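Local coordinates for ErfK/YbiS/YcfS/YnhG family protein (Xylanimonas cellulosilytica, PDB 4LPQ), which probably acts as a peptidoglycan L,D-transpeptidase in cell-wall synthesis, this chain pairing a putative peptidoglycan-binding domain with the YkuD-type catalytic domain, at residues 52-57 with 94-99; 86-91 with 202-207; 110-115 with 171-176; 140-145 with 154-159; 148-153 with 179-184. One frame throughout, in Å; residues are numbered along the deposited sequence.

Contact 1. Residues 52-57 with 94-99; sequences FQKAAG and KQILLA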
# COMPACT_ATOMS: atom_id res chain seq x y z
N PHE A 52 -7.36 4.06 1.28
CA PHE A 52 -8.39 4.52 2.19
C PHE A 52 -9.58 3.61 2.25
O PHE A 52 -10.08 3.23 3.29
CB PHE A 52 -8.81 5.94 1.82
CG PHE A 52 -9.81 6.48 2.82
CD1 PHE A 52 -9.39 6.95 4.03
CD2 PHE A 52 -11.15 6.41 2.59
CE1 PHE A 52 -10.27 7.27 5.02
CE2 PHE A 52 -12.07 6.78 3.58
CZ PHE A 52 -11.63 7.19 4.84
N GLN A 53 -10.10 3.27 1.06
CA GLN A 53 -11.26 2.36 0.97
C GLN A 53 -10.91 1.03 1.60
O GLN A 53 -11.73 0.46 2.32
CB GLN A 53 -11.80 2.22 -0.45
CG GLN A 53 -12.38 3.49 -1.02
CD GLN A 53 -12.84 3.38 -2.40
OE1 GLN A 53 -12.20 2.78 -3.27
NE2 GLN A 53 -13.99 4.01 -2.63
N LYS A 54 -9.74 0.48 1.27
CA LYS A 54 -9.30 -0.74 1.96
C LYS A 54 -9.27 -0.63 3.48
O LYS A 54 -9.79 -1.47 4.18
CB LYS A 54 -7.89 -1.10 1.46
CG LYS A 54 -7.85 -1.63 0.03
CD LYS A 54 -6.44 -1.77 -0.48
CE LYS A 54 -6.30 -2.63 -1.69
NZ LYS A 54 -4.84 -2.87 -1.99
N ALA A 55 -8.67 0.44 3.98
CA ALA A 55 -8.51 0.60 5.39
C ALA A 55 -9.89 0.62 6.08
O ALA A 55 -10.13 0.06 7.12
CB ALA A 55 -7.73 1.84 5.68
N ALA A 56 -10.82 1.39 5.48
CA ALA A 56 -12.13 1.65 6.02
C ALA A 56 -13.08 0.47 5.78
O ALA A 56 -14.25 0.55 6.23
CB ALA A 56 -12.69 2.96 5.48
N GLY A 57 -12.70 -0.53 5.05
CA GLY A 57 -13.55 -1.67 4.78
C GLY A 57 -14.63 -1.45 3.71
O GLY A 57 -15.65 -2.13 3.77
N LYS A 94 -6.92 -6.49 4.47
CA LYS A 94 -7.18 -5.16 3.93
C LYS A 94 -6.27 -4.77 2.78
O LYS A 94 -6.56 -3.83 2.04
CB LYS A 94 -7.15 -4.09 5.02
CG LYS A 94 -8.25 -4.27 6.05
CD LYS A 94 -8.30 -3.12 7.05
CE LYS A 94 -9.55 -3.19 7.93
NZ LYS A 94 -9.64 -2.04 8.88
N GLN A 95 -5.17 -5.49 2.60
CA GLN A 95 -4.22 -5.22 1.54
C GLN A 95 -3.63 -3.80 1.65
O GLN A 95 -3.55 -3.03 0.67
CB GLN A 95 -4.83 -5.48 0.17
CG GLN A 95 -5.17 -6.97 -0.10
CD GLN A 95 -3.92 -7.74 -0.45
OE1 GLN A 95 -3.33 -7.54 -1.51
NE2 GLN A 95 -3.44 -8.50 0.54
N ILE A 96 -3.14 -3.45 2.88
CA ILE A 96 -2.47 -2.20 3.15
C ILE A 96 -1.21 -2.48 3.96
O ILE A 96 -1.13 -3.45 4.73
CB ILE A 96 -3.41 -1.19 3.87
CG1 ILE A 96 -3.91 -1.71 5.19
CG2 ILE A 96 -4.54 -0.76 2.97
CD1 ILE A 96 -4.90 -0.85 5.92
N LEU A 97 -0.28 -1.55 3.78
CA LEU A 97 0.95 -1.51 4.55
C LEU A 97 0.90 -0.28 5.43
O LEU A 97 0.59 0.83 4.99
CB LEU A 97 2.16 -1.50 3.58
CG LEU A 97 3.53 -1.46 4.24
CD1 LEU A 97 4.54 -2.09 3.30
CD2 LEU A 97 3.95 -0.01 4.50
N LEU A 98 1.22 -0.46 6.71
CA LEU A 98 1.26 0.57 7.68
C LEU A 98 2.72 0.84 8.12
O LEU A 98 3.39 -0.11 8.55
CB LEU A 98 0.44 0.24 8.91
CG LEU A 98 -0.95 -0.33 8.69
CD1 LEU A 98 -1.64 -0.63 10.01
CD2 LEU A 98 -1.76 0.64 7.87
N ALA A 99 3.16 2.09 8.02
CA ALA A 99 4.45 2.51 8.57
C ALA A 99 4.04 3.03 9.95
O ALA A 99 3.35 4.02 10.08
CB ALA A 99 5.05 3.57 7.70
O HOH W 1 -4.86 -5.57 -3.03

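Contact 2. Residues 86-91 with 202-207; sequences KVVEID and TRVLLY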
# COMPACT_ATOMS: atom_id res chain seq x y z
N LYS A 86 9.70 1.24 15.60
CA LYS A 86 9.35 1.37 14.19
C LYS A 86 8.98 -0.02 13.67
O LYS A 86 9.78 -0.99 13.80
CB LYS A 86 10.54 1.95 13.50
CG LYS A 86 10.27 2.07 12.02
CD LYS A 86 11.31 2.86 11.27
CE LYS A 86 11.21 4.32 11.52
NZ LYS A 86 12.07 5.18 10.68
N VAL A 87 7.79 -0.12 13.05
CA VAL A 87 7.31 -1.43 12.59
C VAL A 87 6.59 -1.19 11.26
O VAL A 87 5.85 -0.23 11.14
CB VAL A 87 6.37 -2.05 13.66
CG1 VAL A 87 5.87 -3.41 13.16
CG2 VAL A 87 7.01 -2.08 15.01
N VAL A 88 6.85 -2.09 10.33
CA VAL A 88 6.06 -2.16 9.11
C VAL A 88 5.03 -3.27 9.30
O VAL A 88 5.39 -4.42 9.51
CB VAL A 88 6.93 -2.47 7.91
CG1 VAL A 88 6.10 -2.69 6.64
CG2 VAL A 88 7.85 -1.28 7.67
N GLU A 89 3.76 -2.88 9.33
CA GLU A 89 2.69 -3.84 9.49
C GLU A 89 2.01 -4.02 8.15
O GLU A 89 1.67 -3.04 7.46
CB GLU A 89 1.67 -3.37 10.53
CG GLU A 89 2.27 -3.20 11.91
CD GLU A 89 1.32 -2.97 13.09
OE1 GLU A 89 0.10 -3.29 12.89
OE2 GLU A 89 1.80 -2.46 14.14
N ILE A 90 1.71 -5.27 7.78
CA ILE A 90 1.02 -5.54 6.54
C ILE A 90 -0.22 -6.34 6.89
O ILE A 90 -0.19 -7.46 7.39
CB ILE A 90 1.97 -6.31 5.59
CG1 ILE A 90 3.24 -5.45 5.29
CG2 ILE A 90 1.20 -6.63 4.31
CD1 ILE A 90 4.40 -6.11 4.68
N ASP A 91 -1.37 -5.67 6.64
CA ASP A 91 -2.69 -6.22 6.85
C ASP A 91 -3.12 -6.92 5.61
O ASP A 91 -3.48 -6.26 4.63
CB ASP A 91 -3.66 -5.12 7.32
CG ASP A 91 -5.03 -5.64 7.65
OD1 ASP A 91 -5.47 -6.68 7.08
OD2 ASP A 91 -5.69 -4.97 8.49
N THR A 202 14.55 -3.70 10.83
CA THR A 202 13.19 -3.22 11.09
C THR A 202 12.23 -4.40 11.11
O THR A 202 12.15 -5.19 10.16
CB THR A 202 12.77 -2.18 10.06
OG1 THR A 202 13.63 -1.05 10.05
CG2 THR A 202 11.36 -1.71 10.28
N ARG A 203 11.36 -4.42 12.14
CA ARG A 203 10.31 -5.42 12.26
C ARG A 203 9.33 -5.29 11.09
O ARG A 203 8.83 -4.18 10.82
CB ARG A 203 9.59 -5.25 13.58
CG ARG A 203 8.58 -6.30 13.95
CD ARG A 203 7.97 -5.92 15.28
NE ARG A 203 7.10 -6.96 15.76
CZ ARG A 203 6.19 -6.82 16.71
NH1 ARG A 203 6.05 -5.62 17.29
NH2 ARG A 203 5.46 -7.84 17.09
N VAL A 204 8.92 -6.42 10.57
CA VAL A 204 7.90 -6.49 9.54
C VAL A 204 6.91 -7.54 10.04
O VAL A 204 7.23 -8.71 10.16
CB VAL A 204 8.44 -6.94 8.14
CG1 VAL A 204 7.29 -6.99 7.11
CG2 VAL A 204 9.49 -5.95 7.71
N LEU A 205 5.69 -7.09 10.35
CA LEU A 205 4.67 -7.90 10.97
C LEU A 205 3.51 -8.08 10.00
O LEU A 205 2.93 -7.05 9.62
CB LEU A 205 4.23 -7.18 12.28
CG LEU A 205 3.14 -7.75 13.06
CD1 LEU A 205 3.54 -9.09 13.62
CD2 LEU A 205 2.76 -6.79 14.22
N LEU A 206 3.16 -9.30 9.62
CA LEU A 206 2.11 -9.55 8.62
C LEU A 206 1.03 -10.34 9.30
O LEU A 206 1.33 -11.34 9.99
CB LEU A 206 2.58 -10.28 7.41
CG LEU A 206 3.75 -9.66 6.65
CD1 LEU A 206 5.11 -10.16 7.19
CD2 LEU A 206 3.63 -9.87 5.12
N TYR A 207 -0.21 -9.94 9.10
CA TYR A 207 -1.35 -10.67 9.74
C TYR A 207 -2.59 -10.61 8.89
O TYR A 207 -2.66 -9.76 7.96
CB TYR A 207 -1.69 -10.04 11.09
CG TYR A 207 -1.68 -8.54 11.14
CD1 TYR A 207 -2.79 -7.83 10.76
CD2 TYR A 207 -0.60 -7.83 11.57
CE1 TYR A 207 -2.81 -6.47 10.83
CE2 TYR A 207 -0.58 -6.47 11.69
CZ TYR A 207 -1.72 -5.76 11.27
OH TYR A 207 -1.69 -4.36 11.34
OXT TYR A 207 -3.52 -11.47 9.11
O HOH W 2 11.70 -2.67 14.51
O HOH W 3 -5.43 -9.15 7.99

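Contact 3. Residues 110-115 with 171-176; sequences NASSGN and SIPTYP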
# COMPACT_ATOMS: atom_id res chain seq x y z
N ASN A 110 -1.15 1.81 -0.07
CA ASN A 110 -1.80 0.73 -0.79
C ASN A 110 -0.79 -0.36 -1.13
O ASN A 110 0.31 -0.12 -1.59
CB ASN A 110 -2.39 1.31 -2.07
CG ASN A 110 -3.20 0.30 -2.86
OD1 ASN A 110 -4.11 -0.30 -2.31
ND2 ASN A 110 -2.83 0.10 -4.12
N ALA A 111 -1.21 -1.64 -0.90
CA ALA A 111 -0.35 -2.80 -1.10
C ALA A 111 -1.08 -3.90 -1.87
O ALA A 111 -2.31 -3.93 -1.92
CB ALA A 111 0.20 -3.32 0.26
N SER A 112 -0.32 -4.86 -2.43
CA SER A 112 -0.88 -6.04 -2.99
C SER A 112 0.06 -7.16 -2.77
O SER A 112 1.24 -7.10 -3.10
CB SER A 112 -1.17 -5.82 -4.49
OG SER A 112 -1.78 -6.95 -5.08
N SER A 113 -0.46 -8.26 -2.18
CA SER A 113 0.29 -9.44 -1.80
C SER A 113 -0.08 -10.68 -2.59
O SER A 113 -0.68 -10.55 -3.64
CB SER A 113 0.24 -9.63 -0.29
OG SER A 113 -1.09 -9.98 0.10
N GLY A 114 0.30 -11.86 -2.13
CA GLY A 114 0.16 -13.05 -2.94
C GLY A 114 -1.27 -13.46 -3.25
O GLY A 114 -2.11 -13.39 -2.38
N ASN A 115 -1.48 -13.88 -4.46
CA ASN A 115 -2.81 -14.28 -4.89
C ASN A 115 -3.31 -15.67 -4.46
O ASN A 115 -4.45 -15.95 -4.72
CB ASN A 115 -2.99 -14.06 -6.38
CG ASN A 115 -2.25 -15.04 -7.21
OD1 ASN A 115 -1.73 -16.05 -6.77
ND2 ASN A 115 -2.33 -14.79 -8.47
N SER A 171 2.22 -1.97 -10.81
CA SER A 171 0.78 -2.23 -10.60
C SER A 171 0.55 -2.79 -9.21
O SER A 171 1.08 -3.85 -8.82
CB SER A 171 0.22 -3.15 -11.65
OG SER A 171 -1.20 -3.32 -11.44
N ILE A 172 -0.33 -2.11 -8.50
CA ILE A 172 -0.68 -2.45 -7.12
C ILE A 172 -2.23 -2.42 -7.07
O ILE A 172 -2.81 -1.42 -6.66
CB ILE A 172 -0.04 -1.51 -6.12
CG1 ILE A 172 1.44 -1.34 -6.36
CG2 ILE A 172 -0.26 -2.07 -4.74
CD1 ILE A 172 1.77 -0.10 -7.18
N PRO A 173 -2.86 -3.54 -7.48
CA PRO A 173 -4.28 -3.49 -7.63
C PRO A 173 -5.05 -3.68 -6.31
O PRO A 173 -4.45 -3.81 -5.24
CB PRO A 173 -4.57 -4.62 -8.52
CG PRO A 173 -3.45 -5.44 -8.56
CD PRO A 173 -2.29 -4.75 -8.07
N THR A 174 -6.36 -3.62 -6.40
CA THR A 174 -7.22 -3.75 -5.28
C THR A 174 -7.46 -5.16 -4.75
O THR A 174 -8.20 -5.33 -3.78
CB THR A 174 -8.56 -3.11 -5.56
OG1 THR A 174 -9.17 -3.79 -6.65
CG2 THR A 174 -8.51 -1.63 -5.83
N TYR A 175 -6.84 -6.13 -5.37
CA TYR A 175 -6.84 -7.51 -4.93
C TYR A 175 -5.41 -7.99 -4.87
O TYR A 175 -4.51 -7.39 -5.47
CB TYR A 175 -7.68 -8.36 -5.94
CG TYR A 175 -7.15 -8.36 -7.35
CD1 TYR A 175 -6.22 -9.26 -7.77
CD2 TYR A 175 -7.53 -7.39 -8.26
CE1 TYR A 175 -5.71 -9.25 -9.05
CE2 TYR A 175 -6.99 -7.34 -9.56
CZ TYR A 175 -6.09 -8.31 -9.96
OH TYR A 175 -5.59 -8.29 -11.23
N PRO A 176 -5.19 -9.07 -4.13
CA PRO A 176 -3.82 -9.66 -4.04
C PRO A 176 -3.43 -10.26 -5.37
O PRO A 176 -4.08 -11.18 -5.85
CB PRO A 176 -3.93 -10.63 -2.93
CG PRO A 176 -5.30 -10.64 -2.46
CD PRO A 176 -6.13 -9.77 -3.25

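Contact 4. Residues 140-145 with 154-159; sequences QRDGMH and MWRPKY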
# COMPACT_ATOMS: atom_id res chain seq x y z
N GLN A 140 18.59 -5.70 1.55
CA GLN A 140 17.92 -4.81 0.68
C GLN A 140 18.78 -4.67 -0.56
O GLN A 140 19.98 -4.89 -0.48
CB GLN A 140 17.57 -3.53 1.37
CG GLN A 140 18.78 -2.75 1.80
CD GLN A 140 18.41 -1.65 2.77
OE1 GLN A 140 17.38 -1.69 3.37
NE2 GLN A 140 19.19 -0.68 2.88
N ARG A 141 18.14 -4.36 -1.68
CA ARG A 141 18.88 -4.13 -2.90
C ARG A 141 18.38 -2.84 -3.48
O ARG A 141 17.19 -2.74 -3.89
CB ARG A 141 18.75 -5.37 -3.83
CG ARG A 141 19.39 -6.64 -3.35
CD ARG A 141 19.19 -7.88 -4.21
NE ARG A 141 19.97 -9.01 -3.69
CZ ARG A 141 19.75 -10.29 -3.95
NH1 ARG A 141 18.68 -10.62 -4.69
NH2 ARG A 141 20.61 -11.22 -3.47
N ASP A 142 19.23 -1.79 -3.53
CA ASP A 142 18.87 -0.41 -3.80
C ASP A 142 18.91 -0.03 -5.26
O ASP A 142 19.71 0.80 -5.69
CB ASP A 142 19.77 0.56 -3.02
CG ASP A 142 19.33 1.99 -3.05
OD1 ASP A 142 18.20 2.26 -3.51
OD2 ASP A 142 20.14 2.84 -2.52
N GLY A 143 17.96 -0.54 -5.99
CA GLY A 143 17.76 -0.33 -7.45
C GLY A 143 16.70 -1.34 -7.93
O GLY A 143 15.89 -1.91 -7.16
N MSE A 144 16.62 -1.55 -9.23
CA MSE A 144 15.71 -2.44 -9.89
C MSE A 144 16.34 -3.85 -9.95
O MSE A 144 17.41 -4.02 -10.57
CB MSE A 144 15.40 -1.82 -11.27
CG MSE A 144 14.24 -2.60 -11.84
SE MSE A 144 12.50 -2.27 -11.06
CE MSE A 144 11.93 -0.68 -11.94
N HIS A 145 15.69 -4.87 -9.37
CA HIS A 145 16.22 -6.24 -9.33
C HIS A 145 15.26 -7.32 -9.70
O HIS A 145 14.06 -7.18 -9.49
CB HIS A 145 16.71 -6.50 -7.88
CG HIS A 145 17.99 -5.75 -7.60
ND1 HIS A 145 18.14 -4.46 -7.08
CD2 HIS A 145 19.25 -6.20 -7.77
CE1 HIS A 145 19.44 -4.14 -7.03
NE2 HIS A 145 20.12 -5.21 -7.38
N MSE A 154 11.57 -5.88 -9.33
CA MSE A 154 11.20 -5.28 -8.10
C MSE A 154 12.04 -4.02 -7.92
O MSE A 154 13.27 -4.01 -8.02
CB MSE A 154 11.56 -6.18 -6.91
CG MSE A 154 10.78 -7.49 -6.95
SE MSE A 154 11.05 -8.63 -5.30
CE MSE A 154 12.87 -8.80 -5.52
N TRP A 155 11.38 -2.92 -7.55
CA TRP A 155 12.04 -1.63 -7.27
C TRP A 155 12.42 -1.50 -5.82
O TRP A 155 11.52 -1.49 -4.94
CB TRP A 155 11.16 -0.45 -7.73
CG TRP A 155 11.77 0.88 -7.45
CD1 TRP A 155 11.31 1.80 -6.55
CD2 TRP A 155 12.93 1.45 -8.07
NE1 TRP A 155 12.14 2.92 -6.59
CE2 TRP A 155 13.12 2.72 -7.52
CE3 TRP A 155 13.86 0.98 -9.02
CZ2 TRP A 155 14.20 3.51 -7.87
CZ3 TRP A 155 14.93 1.73 -9.33
CH2 TRP A 155 15.10 3.00 -8.79
N ARG A 156 13.70 -1.44 -5.51
CA ARG A 156 14.21 -1.22 -4.18
C ARG A 156 13.62 -2.20 -3.17
O ARG A 156 13.13 -1.76 -2.11
CB ARG A 156 14.07 0.24 -3.81
CG ARG A 156 14.66 1.24 -4.81
CD ARG A 156 14.57 2.67 -4.32
NE ARG A 156 15.53 2.99 -3.30
CZ ARG A 156 15.53 4.13 -2.68
NH1 ARG A 156 14.56 4.99 -2.80
NH2 ARG A 156 16.58 4.42 -1.88
N PRO A 157 13.76 -3.51 -3.42
CA PRO A 157 13.25 -4.47 -2.42
C PRO A 157 13.97 -4.42 -1.07
O PRO A 157 15.18 -4.31 -1.01
CB PRO A 157 13.45 -5.79 -3.14
CG PRO A 157 14.64 -5.57 -4.05
CD PRO A 157 14.42 -4.17 -4.56
N LYS A 158 13.13 -4.61 -0.07
CA LYS A 158 13.54 -4.83 1.29
C LYS A 158 13.06 -6.24 1.71
O LYS A 158 11.83 -6.49 1.74
CB LYS A 158 13.00 -3.82 2.24
CG LYS A 158 13.56 -2.45 1.98
CD LYS A 158 13.72 -1.65 3.10
CE LYS A 158 14.26 -0.30 2.83
NZ LYS A 158 15.45 0.09 3.66
N TYR A 159 13.97 -7.17 1.84
CA TYR A 159 13.66 -8.55 2.02
C TYR A 159 13.45 -8.87 3.50
O TYR A 159 14.24 -8.44 4.34
CB TYR A 159 14.79 -9.45 1.51
CG TYR A 159 15.07 -9.31 0.08
CD1 TYR A 159 15.82 -8.27 -0.42
CD2 TYR A 159 14.59 -10.24 -0.82
CE1 TYR A 159 16.06 -8.11 -1.77
CE2 TYR A 159 14.86 -10.12 -2.18
CZ TYR A 159 15.63 -9.06 -2.65
OH TYR A 159 15.91 -8.91 -4.02

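Contact 5. Residues 148-153 with 179-184; sequences TLELGD and HGCVRV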
# COMPACT_ATOMS: atom_id res chain seq x y z
N THR A 148 13.42 -14.36 -7.62
CA THR A 148 13.13 -15.82 -7.82
C THR A 148 11.66 -16.15 -7.71
O THR A 148 11.23 -17.19 -8.23
CB THR A 148 13.99 -16.73 -6.82
OG1 THR A 148 13.73 -16.47 -5.40
CG2 THR A 148 15.44 -16.47 -7.08
N LEU A 149 10.90 -15.29 -6.99
CA LEU A 149 9.47 -15.50 -6.75
C LEU A 149 8.64 -14.80 -7.80
O LEU A 149 7.78 -15.39 -8.45
CB LEU A 149 9.05 -14.94 -5.34
CG LEU A 149 9.26 -15.86 -4.17
CD1 LEU A 149 10.77 -16.09 -3.93
CD2 LEU A 149 8.61 -15.18 -2.97
N GLU A 150 8.81 -13.51 -7.90
CA GLU A 150 8.01 -12.66 -8.77
C GLU A 150 8.44 -12.73 -10.23
O GLU A 150 9.63 -12.85 -10.47
CB GLU A 150 7.98 -11.21 -8.30
CG GLU A 150 7.53 -11.03 -6.85
CD GLU A 150 6.10 -11.50 -6.54
OE1 GLU A 150 5.25 -11.34 -7.37
OE2 GLU A 150 5.96 -12.14 -5.52
N LEU A 151 7.49 -12.55 -11.14
CA LEU A 151 7.82 -12.53 -12.57
C LEU A 151 8.46 -11.30 -13.09
O LEU A 151 9.33 -11.35 -14.00
CB LEU A 151 6.54 -12.77 -13.34
CG LEU A 151 5.99 -14.17 -13.31
CD1 LEU A 151 4.77 -14.29 -14.19
CD2 LEU A 151 7.12 -15.11 -13.80
N GLY A 152 8.05 -10.16 -12.59
CA GLY A 152 8.70 -8.91 -13.09
C GLY A 152 9.85 -8.53 -12.17
O GLY A 152 10.29 -9.29 -11.25
N ASP A 153 10.36 -7.36 -12.38
CA ASP A 153 11.41 -6.80 -11.53
C ASP A 153 10.77 -6.05 -10.34
O ASP A 153 9.61 -5.60 -10.38
CB ASP A 153 12.33 -5.87 -12.30
CG ASP A 153 13.21 -6.60 -13.31
OD1 ASP A 153 13.59 -7.78 -13.15
OD2 ASP A 153 13.51 -5.93 -14.29
N HIS A 179 3.07 -13.09 -6.59
CA HIS A 179 3.48 -14.48 -6.25
C HIS A 179 3.87 -14.65 -4.81
O HIS A 179 4.33 -15.71 -4.41
CB HIS A 179 4.63 -14.95 -7.11
CG HIS A 179 4.24 -15.27 -8.48
ND1 HIS A 179 5.17 -15.68 -9.40
CD2 HIS A 179 3.05 -15.44 -9.06
CE1 HIS A 179 4.57 -16.01 -10.53
NE2 HIS A 179 3.27 -15.94 -10.33
N GLY A 180 3.66 -13.60 -4.00
CA GLY A 180 3.94 -13.68 -2.62
C GLY A 180 4.60 -12.44 -2.04
O GLY A 180 4.49 -12.18 -0.81
N CYS A 181 5.41 -11.69 -2.83
CA CYS A 181 5.97 -10.47 -2.27
C CYS A 181 4.85 -9.43 -2.07
O CYS A 181 3.73 -9.57 -2.58
CB CYS A 181 6.99 -9.95 -3.18
SG CYS A 181 8.51 -10.97 -3.18
N VAL A 182 5.20 -8.38 -1.31
CA VAL A 182 4.26 -7.31 -1.06
C VAL A 182 4.62 -6.11 -1.87
O VAL A 182 5.67 -5.49 -1.63
CB VAL A 182 4.22 -6.98 0.44
CG1 VAL A 182 3.26 -5.86 0.72
CG2 VAL A 182 3.85 -8.26 1.25
N ARG A 183 3.79 -5.72 -2.82
CA ARG A 183 4.01 -4.63 -3.72
C ARG A 183 3.41 -3.32 -3.15
O ARG A 183 2.30 -3.36 -2.60
CB ARG A 183 3.22 -4.86 -5.06
CG ARG A 183 3.63 -6.07 -5.76
CD ARG A 183 2.67 -6.14 -6.95
NE ARG A 183 3.05 -7.24 -7.67
CZ ARG A 183 2.45 -7.63 -8.74
NH1 ARG A 183 1.45 -6.90 -9.27
NH2 ARG A 183 2.88 -8.75 -9.23
N VAL A 184 4.10 -2.24 -3.39
CA VAL A 184 3.64 -0.86 -3.15
C VAL A 184 4.09 -0.01 -4.33
O VAL A 184 4.87 -0.47 -5.15
CB VAL A 184 4.15 -0.28 -1.81
CG1 VAL A 184 3.68 -1.16 -0.63
CG2 VAL A 184 5.65 -0.12 -1.83

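Contact 1. Residues 52-57 with 94-99
Two lysines, Lys54 from helix 43-56 and Lys94 from the turn before strand 96-101, each reach across to a backbone carbonyl of the other segment. Lys54 NZ donates to Gln95 O at 3.0 Å, lying in the carbonyl plane on a lone pair, and Lys94 NZ donates to Ala55 O at 2.8 Å, also in the carbonyl plane. Both side chains run extended beyond CG, which carries each ammonium the full width of the gap. The Lys54 ammonium is held further by Asn110 OD1 and by a water that it shares with Gln95 OE1, while Gln95 NE2 is taken by Leu92 O and Ser113 OG.

Carbon packing fills the space between these bonds. Lys54 CB rests 3.7 Å from Ile96 CG2, and Ala55 CB meets Ile96 CD1 at 3.9 Å. Ile96 puts CG1 between its backbone N and carbonyl carbon (chi1 60°), which directs CD1 to Ala55 and leaves CG2 for Lys54. Gln95 and Ile96 both face Asp91 in a G1 beta bulge.

The contact thus joins the putative peptidoglycan-binding domain to the catalytic domain through amine-to-carbonyl bonds, and the several acceptors around Lys54 NZ probably favour its charged form.

Contact 2. Residues 86-91 with 202-207
Parallel strands 86-91 and 203-206 lie side by side in the mixed sheet of the catalytic domain, with Val88 facing Val204, Glu89 facing Leu205 and Ile90 facing Leu206. The ladder runs from Val88 N to Arg203 O (2.9 Å), Leu205 N to Val88 O (2.8 Å), Ile90 N to Leu205 O (2.8 Å) and Tyr207 N to Ile90 O (3.0 Å). At its start a water bridges Lys86 O and Arg203 N.

On one face, Ile90 and Leu206 point the same way, and Ile90 CD1 lies 3.9 Å from both Leu206 CD2 and Val204 CG1. This sheet belongs to the YkuD fold, in which the C-terminal strand 203-206 is inserted between strands 86-91 and 133-140; it meets the latter antiparallel.

The other face carries Val87, whose CG1 packs against Arg203 CD, and Glu89. Tyr207 OH gives its proton to Glu89 OE1 at 2.6 Å, on the anti lone pair, with the carboxylate and ring planes 72° apart. The tyrosine's CG sits between its backbone N and carbonyl carbon (chi1 41°), which folds the ring back so that Ile90 O lies over its centre. Glu89 OE1 also accepts from Arg81 N, and Glu89 OE2 pairs with Ser82 OG.

Contact 3. Residues 110-115 with 171-176
Ser112 and Asn110 hold the loop 110-115 against the loop 171-176, and Asn110 is followed here from CB outward. Its CB carries CG anti to the backbone N (chi1 -175°), which aims the amide at Ile172. CG lies 4.2 Å from Ile172 O, and ND2 at the end donates to that oxygen at 3.0 Å. The bond is bent, 130° at the hydrogen; the acceptor sits close to the amide plane, but the nitrogen stands above the carbonyl plane of Ile172. ND2 also rests 3.4 Å from Ile172 CG2, the two side chains sliding past each other in opposite directions. OD1 accepts from Lys54 NZ, fixing which way the amide is flipped.

An alanine at Asn110 is likely to leave both Ile172 O and the Lys54 ammonium short of a partner.

Farther along, Ser112 OG donates to Tyr175 O at 2.8 Å, while its CB meets Ile172 CG2 at 3.9 Å. Pro176 CB packs against two carbonyl oxygens, 3.3 Å from Ser113 O and 3.4 Å from Gly114 O.

Backbone bonds from Ser113 and Asn115 to Ser178 continue the join, but the hydrogen bonds between these two catalytic-domain loops both run from side-chain donors to backbone carbonyls.

Contact 4. Residues 140-145 with 154-159
Asp142 OD1 is gripped twice by Arg156, from NE at 2.8 Å and from NH2 at 3.2 Å; both bonds are bent and weak, though they belong to a salt bridge. Carboxylate and guanidinium planes lie 19° apart, with OD1 at the guanidinium edge. Arg156 NH2 has a second carboxylate in Asp194 of helix 186-196. Lys158 NZ donates to Gln140 OE1 at 2.6 Å from above the carbonyl plane.

Strands 144-145 and 154-159 form a beta hairpin; Gln140, at the end of strand 133-140, pairs with Lys158 in a second ladder, one residue out of register. His145 and Met154 are an antiparallel hydrogen-bonded pair, with His145 N to Met154 O at 2.9 Å. Arg141 N donates to Pro157 O at 3.0 Å before the inverse gamma turn centred on Asp142, and Arg156 N reaches Gly143 O after it. Selenomethionine Met154 packs on Cys181 and His167, the predicted nucleophile and proton donor/acceptor.

Selenomethionine Met144 crosses Trp155 at about a right angle in a Met-aromatic contact. With CG anti to the backbone N (chi1 -169°), its SE lies at the ring edge, 5.4 Å from the centroid of the six-membered ring, and its CE touches Trp155 CE3 at 3.9 Å.

Contact 5. Residues 148-153 with 179-184
The backbones of Glu150 and His179 approach to 5.5 Å between CA atoms without pairing as strands, and Gly180 takes a positive phi of 139° that turns the chain between His179 and Cys181.

Into this turn goes the Glu150 carboxylate. Its chain bends at chi2 (-62°), folding the acid back toward the 179-181 backbone. OE1 accepts from His179 N at 2.9 Å through its syn lone pair, in a nearly straight bond. OE2 accepts from Cys181 N at 2.8 Å, this donor standing above the carboxylate plane. One acid group therefore binds two backbone N-H groups of the turn and holds it in shape. OE1 also faces the edge of the Arg183 guanidinium in a long salt bridge of 4.0 Å to NH2; Arg183 NH1 bonds to Ser171 O.

The His179 ring adds a third bond from the same segment. Its ND1 donates to Leu149 O at 2.8 Å, with that oxygen almost exactly in the ring plane. Leu151 CG lies 3.6 Å from CE1 of the His179 ring, and Tyr119 stacks on the same imidazole. Leu149 CD2 approaches Cys181 SG at 4.2 Å.

Replacing Glu150 by a glutamine would probably disturb the turn, since an amide NH2 in place of one oxygen would face a backbone N-H and leave it without its acceptor.

Cys181 is the predicted nucleophile and touches His167, the predicted proton donor/acceptor; with its His-Gly-Cys-Val-Arg sequence, this turn matches the catalytic cysteine motif of YkuD-family L,D-transpeptidases.

From the N terminus, helix 43-56 comes first, and contact 1 closes a loop of 36 residues by joining it to strand 96-101, linking the putative peptidoglycan-binding and catalytic domains. Contact 2 opens at 86-91, before contact 1 has closed, so the two cross; it closes only at the C-terminal strand and encloses contacts 3, 4 and 5. Contact 3 begins at 110-115 and ends at 171-176, with the hairpin of contact 4 wholly within its span. Contact 5 starts inside contact 4, at 148-153, and ends at 179-184, crossing both contacts 3 and 4. Together they tie the central sheet, the hairpin and the loops around the predicted nucleophile.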